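Local coordinates for protein pyocin S5 (Pseudomonas aeruginosa PAO1, PDB 6THK) that acts as a bacteriocin imported into Pseudomonas aeruginosa, where it probably kills by forming channels that depolarise the cytoplasmic membrane, at residues Q219-Q224 with V286-S291; A228-V233 with L241-R246; R246-A251 with A290-R295; T260-L265 with Q276-N281. The protein carries 1 engineered substitution. All blocks are in the same frame, centred on the assembly; numbering follows the deposited sequence.

Contact 1 of 4, residues Q219-Q224 with V286-S291. With ZN (zinc ion), chain G.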
loop_
_atom_site.group_PDB
_atom_site.type_symbol
_atom_site.label_atom_id
_atom_site.label_comp_id
_atom_site.label_asym_id
_atom_site.label_seq_id
_atom_site.Cartn_x
_atom_site.Cartn_y
_atom_site.Cartn_z
ATOM N N GLN A 219 3.789 3.351 2.301
ATOM C CA GLN A 219 4.671 2.199 2.057
ATOM C C GLN A 219 5.329 1.713 3.345
ATOM O O GLN A 219 5.246 0.521 3.648
ATOM C CB GLN A 219 5.722 2.470 0.954
ATOM C CG GLN A 219 6.651 1.271 0.647
ATOM C CD GLN A 219 5.881 0.026 0.244
ATOM O OE1 GLN A 219 5.752 -0.928 1.015
ATOM N NE2 GLN A 219 5.297 0.050 -0.945
ATOM N N SER A 220 5.900 2.655 4.133
ATOM C CA SER A 220 6.552 2.413 5.426
ATOM C C SER A 220 5.561 1.852 6.442
ATOM O O SER A 220 5.890 0.924 7.179
ATOM C CB SER A 220 7.192 3.692 5.953
ATOM O OG SER A 220 7.843 4.405 4.914
ATOM N N GLU A 221 4.334 2.373 6.452
ATOM C CA GLU A 221 3.304 1.865 7.347
ATOM C C GLU A 221 2.942 0.423 7.005
ATOM O O GLU A 221 2.798 -0.394 7.918
ATOM C CB GLU A 221 2.062 2.725 7.259
ATOM C CG GLU A 221 2.021 3.814 8.293
ATOM C CD GLU A 221 0.893 4.752 7.954
ATOM O OE1 GLU A 221 -0.281 4.342 8.090
ATOM O OE2 GLU A 221 1.179 5.888 7.517
ATOM N N LEU A 222 2.800 0.108 5.699
ATOM C CA LEU A 222 2.472 -1.255 5.247
ATOM C C LEU A 222 3.565 -2.255 5.605
ATOM O O LEU A 222 3.256 -3.389 5.980
ATOM C CB LEU A 222 2.151 -1.299 3.752
ATOM C CG LEU A 222 0.788 -0.730 3.341
ATOM C CD1 LEU A 222 0.747 -0.484 1.881
ATOM C CD2 LEU A 222 -0.373 -1.633 3.773
ATOM N N ASP A 223 4.815 -1.814 5.512
ATOM C CA ASP A 223 5.964 -2.622 5.888
ATOM C C ASP A 223 5.945 -2.918 7.380
ATOM O O ASP A 223 6.228 -4.028 7.799
ATOM C CB ASP A 223 7.257 -1.903 5.529
ATOM C CG ASP A 223 7.385 -1.652 4.055
ATOM O OD1 ASP A 223 6.922 -2.500 3.275
ATOM O OD2 ASP A 223 7.947 -0.610 3.676
ATOM N N GLN A 224 5.592 -1.921 8.184
ATOM C CA GLN A 224 5.539 -2.091 9.631
ATOM C C GLN A 224 4.503 -3.131 9.991
ATOM O O GLN A 224 4.718 -3.960 10.866
ATOM C CB GLN A 224 5.197 -0.772 10.323
ATOM C CG GLN A 224 5.445 -0.770 11.827
ATOM C CD GLN A 224 4.197 -1.048 12.650
ATOM O OE1 GLN A 224 3.575 -0.133 13.180
ATOM N NE2 GLN A 224 3.836 -2.319 12.770
ATOM N N VAL A 286 -7.783 10.895 4.755
ATOM C CA VAL A 286 -8.464 10.720 3.461
ATOM C C VAL A 286 -7.431 10.496 2.358
ATOM O O VAL A 286 -7.603 9.596 1.539
ATOM C CB VAL A 286 -9.506 11.837 3.134
ATOM C CG1 VAL A 286 -9.016 13.215 3.530
ATOM C CG2 VAL A 286 -9.944 11.816 1.671
ATOM N N ASP A 287 -6.330 11.260 2.401
ATOM C CA ASP A 287 -5.210 11.179 1.474
ATOM C C ASP A 287 -4.574 9.783 1.503
ATOM O O ASP A 287 -4.329 9.199 0.451
ATOM C CB ASP A 287 -4.190 12.278 1.805
ATOM C CG ASP A 287 -4.652 13.704 1.516
ATOM O OD1 ASP A 287 -5.850 13.896 1.197
ATOM O OD2 ASP A 287 -3.820 14.636 1.639
ATOM N N GLU A 288 -4.372 9.230 2.708
ATOM C CA GLU A 288 -3.835 7.888 2.928
ATOM C C GLU A 288 -4.760 6.823 2.426
ATOM O O GLU A 288 -4.295 5.906 1.758
ATOM C CB GLU A 288 -3.572 7.646 4.414
ATOM C CG GLU A 288 -2.304 8.337 4.881
ATOM C CD GLU A 288 -1.881 8.080 6.305
ATOM O OE1 GLU A 288 -2.599 7.348 7.017
ATOM O OE2 GLU A 288 -0.832 8.617 6.720
ATOM N N ILE A 289 -6.069 6.929 2.740
ATOM C CA ILE A 289 -7.085 5.962 2.297
ATOM C C ILE A 289 -7.140 5.897 0.775
ATOM O O ILE A 289 -7.200 4.801 0.219
ATOM C CB ILE A 289 -8.478 6.240 2.931
ATOM C CG1 ILE A 289 -8.476 5.871 4.427
ATOM C CG2 ILE A 289 -9.591 5.467 2.199
ATOM C CD1 ILE A 289 -9.355 6.728 5.320
ATOM N N ALA A 290 -7.098 7.060 0.110
ATOM C CA ALA A 290 -7.119 7.149 -1.339
ATOM C C ALA A 290 -5.850 6.526 -1.946
ATOM O O ALA A 290 -5.940 5.867 -2.982
ATOM C CB ALA A 290 -7.279 8.598 -1.774
ATOM N N SER A 291 -4.683 6.718 -1.295
ATOM C CA SER A 291 -3.418 6.131 -1.728
ATOM C C SER A 291 -3.501 4.611 -1.609
ATOM O O SER A 291 -3.053 3.901 -2.510
ATOM C CB SER A 291 -2.262 6.647 -0.888
ATOM O OG SER A 291 -1.115 5.838 -1.084
HETATM ZN ZN ZN G . 0.136 7.767 8.439
#
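A zinc site bridging two helices is formed by Glu221 of helix 214-227 and Glu288 of helix 272-338, and across these two segments the metal does almost all the joining. Each glutamate gives one oxygen: the zinc ion lies 2.3 Å from OE2 of Glu221 and 2.1 Å from OE2 of Glu288, while the OE1 atoms stay farther off, so both carboxylates bind in a monodentate way. Glutamate suits the place because its long chain can span the gap between two helices whose backbones stand well apart at this level. Both chains run extended beyond CG; in Glu288, CG anti to the carbonyl carbon (chi1 -77°) starts the chain that carries the carboxylate out to the metal. The two side chains cross at about a right angle, with their carboxylate planes turned 56° apart. Two negative groups so close would be expected to repel, and the zinc probably offsets this together with Lys255 of helix 237-267, whose NZ forms salt bridges to OE1 of both glutamates. Each carboxylate therefore divides its work, one oxygen for the metal and the other for the lysine. The two metal-bound oxygens, OE2 of Glu221 and OE2 of Glu288, stand 3.5 Å apart.

Contact 2 of 4, residues A228-V233 with L241-R246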
loop_
_atom_site.group_PDB
_atom_site.type_symbol
_atom_site.label_atom_id
_atom_site.label_comp_id
_atom_site.label_asym_id
_atom_site.label_seq_id
_atom_site.Cartn_x
_atom_site.Cartn_y
_atom_site.Cartn_z
ATOM N N ALA A 228 5.002 -7.943 11.465
ATOM C CA ALA A 228 4.280 -8.787 12.416
ATOM C C ALA A 228 4.088 -10.199 11.859
ATOM O O ALA A 228 4.049 -11.166 12.619
ATOM C CB ALA A 228 2.923 -8.164 12.719
ATOM N N LEU A 229 4.001 -10.293 10.523
ATOM C CA LEU A 229 3.746 -11.499 9.749
ATOM C C LEU A 229 4.922 -12.504 9.700
ATOM O O LEU A 229 6.086 -12.102 9.570
ATOM C CB LEU A 229 3.284 -11.110 8.333
ATOM C CG LEU A 229 1.945 -10.367 8.262
ATOM C CD1 LEU A 229 1.842 -9.563 7.000
ATOM C CD2 LEU A 229 0.767 -11.324 8.366
ATOM N N PRO A 230 4.610 -13.818 9.811
ATOM C CA PRO A 230 5.666 -14.844 9.764
ATOM C C PRO A 230 6.305 -15.007 8.366
ATOM O O PRO A 230 5.699 -14.589 7.367
ATOM C CB PRO A 230 4.930 -16.127 10.192
ATOM C CG PRO A 230 3.615 -15.670 10.748
ATOM C CD PRO A 230 3.287 -14.446 9.979
ATOM N N PRO A 231 7.524 -15.598 8.268
ATOM C CA PRO A 231 8.158 -15.741 6.952
ATOM C C PRO A 231 7.458 -16.738 6.038
ATOM O O PRO A 231 6.959 -17.770 6.490
ATOM C CB PRO A 231 9.578 -16.199 7.289
ATOM C CG PRO A 231 9.466 -16.835 8.613
ATOM C CD PRO A 231 8.405 -16.098 9.342
ATOM N N LEU A 232 7.416 -16.401 4.751
ATOM C CA LEU A 232 6.874 -17.249 3.704
ATOM C C LEU A 232 8.034 -17.942 3.020
ATOM O O LEU A 232 9.058 -17.313 2.792
ATOM C CB LEU A 232 6.099 -16.420 2.665
ATOM C CG LEU A 232 4.609 -16.143 2.942
ATOM C CD1 LEU A 232 3.921 -15.674 1.675
ATOM C CD2 LEU A 232 3.873 -17.386 3.479
ATOM N N VAL A 233 7.893 -19.229 2.700
ATOM C CA VAL A 233 8.956 -19.935 1.993
ATOM C C VAL A 233 8.494 -20.298 0.594
ATOM O O VAL A 233 7.387 -20.814 0.408
ATOM C CB VAL A 233 9.558 -21.113 2.788
ATOM C CG1 VAL A 233 10.441 -21.998 1.909
ATOM C CG2 VAL A 233 10.350 -20.574 3.966
ATOM N N LEU A 241 0.670 -11.800 -3.231
ATOM C CA LEU A 241 -0.336 -10.831 -3.630
ATOM C C LEU A 241 -1.486 -10.903 -2.632
ATOM O O LEU A 241 -2.033 -9.885 -2.244
ATOM C CB LEU A 241 -0.839 -11.108 -5.040
ATOM C CG LEU A 241 -0.023 -10.474 -6.161
ATOM C CD1 LEU A 241 -0.379 -11.078 -7.504
ATOM C CD2 LEU A 241 -0.194 -8.970 -6.183
ATOM N N GLU A 242 -1.850 -12.115 -2.230
ATOM C CA GLU A 242 -2.906 -12.326 -1.233
ATOM C C GLU A 242 -2.555 -11.612 0.096
ATOM O O GLU A 242 -3.397 -10.917 0.654
ATOM C CB GLU A 242 -3.136 -13.823 -0.983
ATOM C CG GLU A 242 -4.315 -14.398 -1.747
ATOM C CD GLU A 242 -4.766 -15.775 -1.293
ATOM O OE1 GLU A 242 -4.972 -16.647 -2.169
ATOM O OE2 GLU A 242 -4.929 -15.982 -0.068
ATOM N N ARG A 243 -1.303 -11.778 0.572
ATOM C CA ARG A 243 -0.788 -11.170 1.792
ATOM C C ARG A 243 -0.778 -9.640 1.670
ATOM O O ARG A 243 -1.203 -8.967 2.603
ATOM C CB ARG A 243 0.612 -11.724 2.128
ATOM C CG ARG A 243 1.253 -11.121 3.378
ATOM C CD ARG A 243 2.581 -11.774 3.724
ATOM N NE ARG A 243 2.417 -12.954 4.574
ATOM C CZ ARG A 243 3.396 -13.501 5.289
ATOM N NH1 ARG A 243 4.621 -12.988 5.251
ATOM N NH2 ARG A 243 3.161 -14.565 6.043
ATOM N N ALA A 244 -0.337 -9.099 0.515
ATOM C CA ALA A 244 -0.290 -7.648 0.297
ATOM C C ALA A 244 -1.696 -7.074 0.234
ATOM O O ALA A 244 -1.917 -5.980 0.743
ATOM C CB ALA A 244 0.472 -7.321 -0.966
ATOM N N THR A 245 -2.648 -7.822 -0.355
ATOM C CA THR A 245 -4.051 -7.432 -0.447
ATOM C C THR A 245 -4.664 -7.373 0.958
ATOM O O THR A 245 -5.442 -6.459 1.244
ATOM C CB THR A 245 -4.789 -8.338 -1.435
ATOM O OG1 THR A 245 -4.178 -8.201 -2.722
ATOM C CG2 THR A 245 -6.263 -8.002 -1.555
ATOM N N ARG A 246 -4.260 -8.307 1.850
ATOM C CA ARG A 246 -4.746 -8.348 3.222
ATOM C C ARG A 246 -4.281 -7.149 4.035
ATOM O O ARG A 246 -5.082 -6.577 4.778
ATOM C CB ARG A 246 -4.391 -9.673 3.899
ATOM C CG ARG A 246 -5.476 -10.717 3.719
ATOM C CD ARG A 246 -5.132 -12.069 4.321
ATOM N NE ARG A 246 -5.255 -13.146 3.334
ATOM C CZ ARG A 246 -6.389 -13.775 3.023
ATOM N NH1 ARG A 246 -7.526 -13.442 3.629
ATOM N NH2 ARG A 246 -6.397 -14.732 2.108
#
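The guanidinium of Arg243 takes hold of the backbone oxygen of Pro230 end-on, with both terminal nitrogens on a single acceptor. NH1 donates to Pro230 O over 2.9 Å, and NH2 reaches the same Pro230 O over 2.9 Å. Each hydrogen bond is bent, with 143° at the hydrogen, as must happen when two donors of one group share an acceptor. The oxygen lies close to the guanidinium plane, at its outer edge; NH1 comes in nearly along the C=O axis, whereas NH2 is tilted from the carbonyl plane. Proline suits this loop: Pro230 and Pro231 have extended, polyproline-like backbone angles, lack an N-H of their own, and leave a carbonyl turned toward the helix.

Both faces of the flat cation are covered by leucines. CB of Leu229 sits over the centre of one face, 3.8 Å above the plane, and CG of Leu232 over the opposite face, 3.7 Å above it. Beyond the guanidinium, CD1 of Leu229 runs back along the arginine and touches CG of Arg243 at 4.0 Å. The arginine gets there by stretching straight out from helix 237-267, CG anti to the backbone N (chi1 179°), before bending at chi3.

With its edge bonded and both faces covered, the guanidinium should have little freedom to rotate, although the contact lies at the surface. One long cationic side chain thus ties the connection between helices 214-227 and 237-267 to the helix that follows it, using a neutral acceptor and leucine packing rather than an opposite charge.

Contact 3 of 4, residues R246-A251 with A290-R295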
loop_
_atom_site.group_PDB
_atom_site.type_symbol
_atom_site.label_atom_id
_atom_site.label_comp_id
_atom_site.label_asym_id
_atom_site.label_seq_id
_atom_site.Cartn_x
_atom_site.Cartn_y
_atom_site.Cartn_z
ATOM N N ARG A 246 -4.260 -8.307 1.850
ATOM C CA ARG A 246 -4.746 -8.348 3.222
ATOM C C ARG A 246 -4.281 -7.149 4.035
ATOM O O ARG A 246 -5.082 -6.577 4.778
ATOM C CB ARG A 246 -4.391 -9.673 3.899
ATOM C CG ARG A 246 -5.476 -10.717 3.719
ATOM C CD ARG A 246 -5.132 -12.069 4.321
ATOM N NE ARG A 246 -5.255 -13.146 3.334
ATOM C CZ ARG A 246 -6.389 -13.775 3.023
ATOM N NH1 ARG A 246 -7.526 -13.442 3.629
ATOM N NH2 ARG A 246 -6.397 -14.732 2.108
ATOM N N LEU A 247 -3.016 -6.731 3.861
ATOM C CA LEU A 247 -2.460 -5.577 4.552
ATOM C C LEU A 247 -3.166 -4.288 4.156
ATOM O O LEU A 247 -3.571 -3.528 5.029
ATOM C CB LEU A 247 -0.946 -5.450 4.295
ATOM C CG LEU A 247 -0.025 -6.434 5.021
ATOM C CD1 LEU A 247 1.406 -6.179 4.656
ATOM C CD2 LEU A 247 -0.171 -6.326 6.529
ATOM N N VAL A 248 -3.314 -4.050 2.846
ATOM C CA VAL A 248 -3.969 -2.871 2.284
ATOM C C VAL A 248 -5.444 -2.807 2.727
ATOM O O VAL A 248 -5.873 -1.766 3.215
ATOM C CB VAL A 248 -3.792 -2.827 0.744
ATOM C CG1 VAL A 248 -4.517 -1.636 0.128
ATOM C CG2 VAL A 248 -2.313 -2.786 0.381
ATOM N N THR A 249 -6.191 -3.932 2.614
ATOM C CA THR A 249 -7.598 -4.011 3.028
ATOM C C THR A 249 -7.770 -3.657 4.514
ATOM O O THR A 249 -8.632 -2.834 4.842
ATOM C CB THR A 249 -8.204 -5.362 2.649
ATOM O OG1 THR A 249 -8.016 -5.546 1.248
ATOM C CG2 THR A 249 -9.683 -5.450 2.960
ATOM N N GLN A 250 -6.934 -4.251 5.400
ATOM C CA GLN A 250 -6.982 -3.983 6.835
ATOM C C GLN A 250 -6.587 -2.528 7.155
ATOM O O GLN A 250 -7.235 -1.895 7.991
ATOM C CB GLN A 250 -6.145 -5.006 7.619
ATOM C CG GLN A 250 -6.379 -4.960 9.141
ATOM C CD GLN A 250 -7.772 -5.394 9.558
ATOM O OE1 GLN A 250 -8.635 -4.580 9.905
ATOM N NE2 GLN A 250 -8.023 -6.694 9.541
ATOM N N ALA A 251 -5.553 -1.991 6.468
ATOM C CA ALA A 251 -5.118 -0.601 6.624
ATOM C C ALA A 251 -6.248 0.359 6.248
ATOM O O ALA A 251 -6.402 1.380 6.912
ATOM C CB ALA A 251 -3.895 -0.329 5.765
ATOM N N ALA A 290 -7.098 7.060 0.110
ATOM C CA ALA A 290 -7.119 7.149 -1.339
ATOM C C ALA A 290 -5.850 6.526 -1.946
ATOM O O ALA A 290 -5.940 5.867 -2.982
ATOM C CB ALA A 290 -7.279 8.598 -1.774
ATOM N N SER A 291 -4.683 6.718 -1.295
ATOM C CA SER A 291 -3.418 6.131 -1.728
ATOM C C SER A 291 -3.501 4.611 -1.609
ATOM O O SER A 291 -3.053 3.901 -2.510
ATOM C CB SER A 291 -2.262 6.647 -0.888
ATOM O OG SER A 291 -1.115 5.838 -1.084
ATOM N N LEU A 292 -4.075 4.121 -0.492
ATOM C CA LEU A 292 -4.269 2.699 -0.241
ATOM C C LEU A 292 -5.247 2.091 -1.232
ATOM O O LEU A 292 -5.034 0.976 -1.691
ATOM C CB LEU A 292 -4.774 2.476 1.185
ATOM C CG LEU A 292 -3.740 2.518 2.302
ATOM C CD1 LEU A 292 -4.418 2.581 3.631
ATOM C CD2 LEU A 292 -2.835 1.291 2.275
ATOM N N GLN A 293 -6.326 2.808 -1.554
ATOM C CA GLN A 293 -7.346 2.331 -2.487
ATOM C C GLN A 293 -6.788 2.193 -3.898
ATOM O O GLN A 293 -7.078 1.197 -4.567
ATOM C CB GLN A 293 -8.583 3.223 -2.440
ATOM C CG GLN A 293 -9.587 2.774 -1.383
ATOM C CD GLN A 293 -10.653 3.803 -1.043
ATOM O OE1 GLN A 293 -11.661 3.485 -0.399
ATOM N NE2 GLN A 293 -10.451 5.064 -1.434
ATOM N N ALA A 294 -5.928 3.148 -4.317
ATOM C CA ALA A 294 -5.240 3.150 -5.619
ATOM C C ALA A 294 -4.338 1.927 -5.732
ATOM O O ALA A 294 -4.286 1.319 -6.800
ATOM C CB ALA A 294 -4.411 4.422 -5.788
ATOM N N ARG A 295 -3.645 1.567 -4.611
ATOM C CA ARG A 295 -2.756 0.408 -4.450
ATOM C C ARG A 295 -3.559 -0.887 -4.578
ATOM O O ARG A 295 -3.133 -1.798 -5.291
ATOM C CB ARG A 295 -2.109 0.472 -3.068
ATOM C CG ARG A 295 -0.970 -0.511 -2.813
ATOM C CD ARG A 295 -0.267 -0.166 -1.513
ATOM N NE ARG A 295 -0.014 1.276 -1.389
ATOM C CZ ARG A 295 1.184 1.843 -1.458
ATOM N NH1 ARG A 295 2.272 1.095 -1.615
ATOM N NH2 ARG A 295 1.308 3.160 -1.347
#
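Helices 237-267 and 272-338 run antiparallel here, their short axes 9.6 Å apart at closest approach and 149° between directions, with the CA atoms of Val248 and Leu292 nearest, 6.1 Å apart. This pairing lies in a region predicted to be coiled coil, and apolar side chains fill the seam. Leu292 fits against Ala251, whose small CB leaves room for the leucine's branched end: CD1 of Leu292 touches CB of Ala251 at 3.6 Å. Its other methyl, CD2, meets CG1 of Val248 at 4.0 Å, the two side chains lying alongside each other and pointing opposite ways. Valine brings two methyls to this seam and divides them between two partners. CG1, anti to the backbone N (chi1 178°), reaches the backbone of the opposite helix, and CG2 turns to the aliphatic part of Arg295. That arginine plays an apolar role here, laying CG and CD across the valine at about a right angle, while its bend at chi3 carries the guanidinium toward Ser291, whose OG lies at its edge; Gln215 and Leu222 of helix 214-227 also pack on this side chain. On the Leu292 side, the packing closes with CG1 of Val248 only 3.2 Å from the carbonyl oxygen of Leu292.

Contact 4 of 4, residues T260-L265 with Q276-N281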
loop_
_atom_site.group_PDB
_atom_site.type_symbol
_atom_site.label_atom_id
_atom_site.label_comp_id
_atom_site.label_asym_id
_atom_site.label_seq_id
_atom_site.Cartn_x
_atom_site.Cartn_y
_atom_site.Cartn_z
ATOM N N THR A 260 -13.853 7.961 11.867
ATOM C CA THR A 260 -15.095 8.132 12.639
ATOM C C THR A 260 -14.741 8.702 13.991
ATOM O O THR A 260 -15.380 9.664 14.414
ATOM C CB THR A 260 -15.898 6.827 12.782
ATOM O OG1 THR A 260 -15.120 5.871 13.496
ATOM C CG2 THR A 260 -16.355 6.262 11.440
ATOM N N THR A 261 -13.685 8.150 14.640
ATOM C CA THR A 261 -13.169 8.615 15.930
ATOM C C THR A 261 -12.741 10.077 15.835
ATOM O O THR A 261 -13.134 10.866 16.689
ATOM C CB THR A 261 -12.037 7.703 16.441
ATOM O OG1 THR A 261 -12.541 6.385 16.589
ATOM C CG2 THR A 261 -11.511 8.128 17.785
ATOM N N ASN A 262 -11.980 10.440 14.785
ATOM C CA ASN A 262 -11.471 11.799 14.571
ATOM C C ASN A 262 -12.557 12.854 14.314
ATOM O O ASN A 262 -12.327 14.037 14.582
ATOM C CB ASN A 262 -10.435 11.822 13.458
ATOM C CG ASN A 262 -9.501 13.002 13.522
ATOM O OD1 ASN A 262 -8.654 13.113 14.410
ATOM N ND2 ASN A 262 -9.608 13.888 12.553
ATOM N N ASN A 263 -13.720 12.436 13.772
ATOM C CA ASN A 263 -14.859 13.325 13.516
ATOM C C ASN A 263 -15.468 13.801 14.841
ATOM O O ASN A 263 -15.871 14.966 14.937
ATOM C CB ASN A 263 -15.902 12.651 12.619
ATOM C CG ASN A 263 -15.463 12.526 11.182
ATOM O OD1 ASN A 263 -14.654 13.315 10.664
ATOM N ND2 ASN A 263 -15.999 11.526 10.499
ATOM N N THR A 264 -15.476 12.911 15.870
ATOM C CA THR A 264 -15.919 13.197 17.242
ATOM C C THR A 264 -14.925 14.206 17.876
ATOM O O THR A 264 -15.357 15.178 18.509
ATOM C CB THR A 264 -16.037 11.891 18.055
ATOM O OG1 THR A 264 -16.830 10.951 17.330
ATOM C CG2 THR A 264 -16.638 12.107 19.447
ATOM N N LEU A 265 -13.603 13.983 17.658
ATOM C CA LEU A 265 -12.492 14.824 18.126
ATOM C C LEU A 265 -12.613 16.262 17.608
ATOM O O LEU A 265 -12.289 17.197 18.344
ATOM C CB LEU A 265 -11.140 14.216 17.692
ATOM C CG LEU A 265 -10.374 13.279 18.650
ATOM C CD1 LEU A 265 -11.238 12.141 19.176
ATOM C CD2 LEU A 265 -9.201 12.661 17.942
ATOM N N GLN A 276 -7.930 22.169 15.064
ATOM C CA GLN A 276 -7.114 22.280 13.851
ATOM C C GLN A 276 -6.229 21.054 13.677
ATOM O O GLN A 276 -6.051 20.601 12.547
ATOM C CB GLN A 276 -6.310 23.600 13.806
ATOM C CG GLN A 276 -5.648 23.921 12.447
ATOM C CD GLN A 276 -6.615 24.107 11.291
ATOM O OE1 GLN A 276 -7.175 25.189 11.072
ATOM N NE2 GLN A 276 -6.789 23.066 10.488
ATOM N N LYS A 277 -5.740 20.487 14.803
ATOM C CA LYS A 277 -4.941 19.260 14.841
ATOM C C LYS A 277 -5.775 18.123 14.226
ATOM O O LYS A 277 -5.307 17.439 13.306
ATOM C CB LYS A 277 -4.541 18.919 16.293
ATOM C CG LYS A 277 -3.227 18.144 16.395
ATOM C CD LYS A 277 -2.930 17.620 17.799
ATOM C CE LYS A 277 -2.243 18.631 18.695
ATOM N NZ LYS A 277 -1.904 18.046 20.020
ATOM N N ALA A 278 -7.035 17.986 14.688
ATOM C CA ALA A 278 -7.995 16.992 14.206
ATOM C C ALA A 278 -8.409 17.233 12.726
ATOM O O ALA A 278 -8.469 16.274 11.963
ATOM C CB ALA A 278 -9.208 16.957 15.125
ATOM N N ILE A 279 -8.650 18.508 12.312
ATOM C CA ILE A 279 -9.013 18.863 10.923
ATOM C C ILE A 279 -7.916 18.373 9.964
ATOM O O ILE A 279 -8.235 17.757 8.945
ATOM C CB ILE A 279 -9.297 20.388 10.751
ATOM C CG1 ILE A 279 -10.611 20.797 11.453
ATOM C CG2 ILE A 279 -9.318 20.809 9.263
ATOM C CD1 ILE A 279 -10.602 22.198 12.047
ATOM N N TYR A 280 -6.634 18.668 10.312
ATOM C CA TYR A 280 -5.427 18.287 9.580
ATOM C C TYR A 280 -5.276 16.781 9.496
ATOM O O TYR A 280 -5.100 16.269 8.393
ATOM C CB TYR A 280 -4.172 18.883 10.240
ATOM C CG TYR A 280 -3.905 20.336 9.923
ATOM C CD1 TYR A 280 -4.460 20.940 8.797
ATOM C CD2 TYR A 280 -3.074 21.104 10.733
ATOM C CE1 TYR A 280 -4.213 22.280 8.500
ATOM C CE2 TYR A 280 -2.800 22.436 10.432
ATOM C CZ TYR A 280 -3.370 23.020 9.313
ATOM O OH TYR A 280 -3.112 24.332 9.015
ATOM N N ASN A 281 -5.343 16.064 10.648
ATOM C CA ASN A 281 -5.234 14.602 10.683
ATOM C C ASN A 281 -6.329 13.959 9.832
ATOM O O ASN A 281 -6.044 13.017 9.098
ATOM C CB ASN A 281 -5.265 14.054 12.112
ATOM C CG ASN A 281 -4.016 14.272 12.931
ATOM O OD1 ASN A 281 -2.897 14.474 12.415
ATOM N ND2 ASN A 281 -4.190 14.235 14.251
#
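Asn262 and Ala278 form the close part of this contact, in the antiparallel helical hairpin of helices 237-267 and 272-338, whose short axes approach to 9.1 Å at an angle of 153°. Their CA atoms are the nearest pair, 6.3 Å apart, and both residues are buried. ND2 of Asn262 donates to the backbone O of Ala278 over 2.7 Å, with an angle of 154° at the hydrogen. The oxygen lies in the amide plane of Asn262, but the donor stands above the carbonyl plane of Ala278 and not on a lone pair. With CG anti to the backbone N (chi1 -158°), the amide is thrust across the gap, and its OD1 comes to rest 3.9 Å from CB of Ala278. Alanine suits the spot because a single methyl lets the asparagine lie against the helix and reach its backbone, which gives a buried polar group a partner.

The exposed side is looser. Leu265 approaches only through its CB, 4.2 Å from CB of Ala278, and Asn281 offers CB to OD1 of Asn262 at 4.2 Å. Both residues are exposed and bury little surface against the facing helix.

Segment 276-281 turns another side to helix 157-212, where the ring of Tyr280 stacks with Tyr207 and Gln276 touches Leu203, so this part of helix 272-338 lies between two helical partners.

In the fold
Contacts 1, 3 and 4 all use helix 272-338, while contact 2 ties helix 237-267 to the loop before it. Contacts 3 and 4 hold the same antiparallel pair at points 21 Å apart between centres: the first is apolar, the second, nearer the turn, relies on a side-chain-to-backbone hydrogen bond. Contact 1 joins helix 214-227 to helix 272-338 through zinc, with Lys255 of helix 237-267 paired to both glutamates, and it touches contact 3, where Leu222 packs on Arg295 and Val248. Contacts 1, 3 and 4 are partly buried; contact 2 lies at the surface, and is the one that pairs a cation with a neutral acceptor. Leu229 packing on Leu247 joins contact 2 to contact 3.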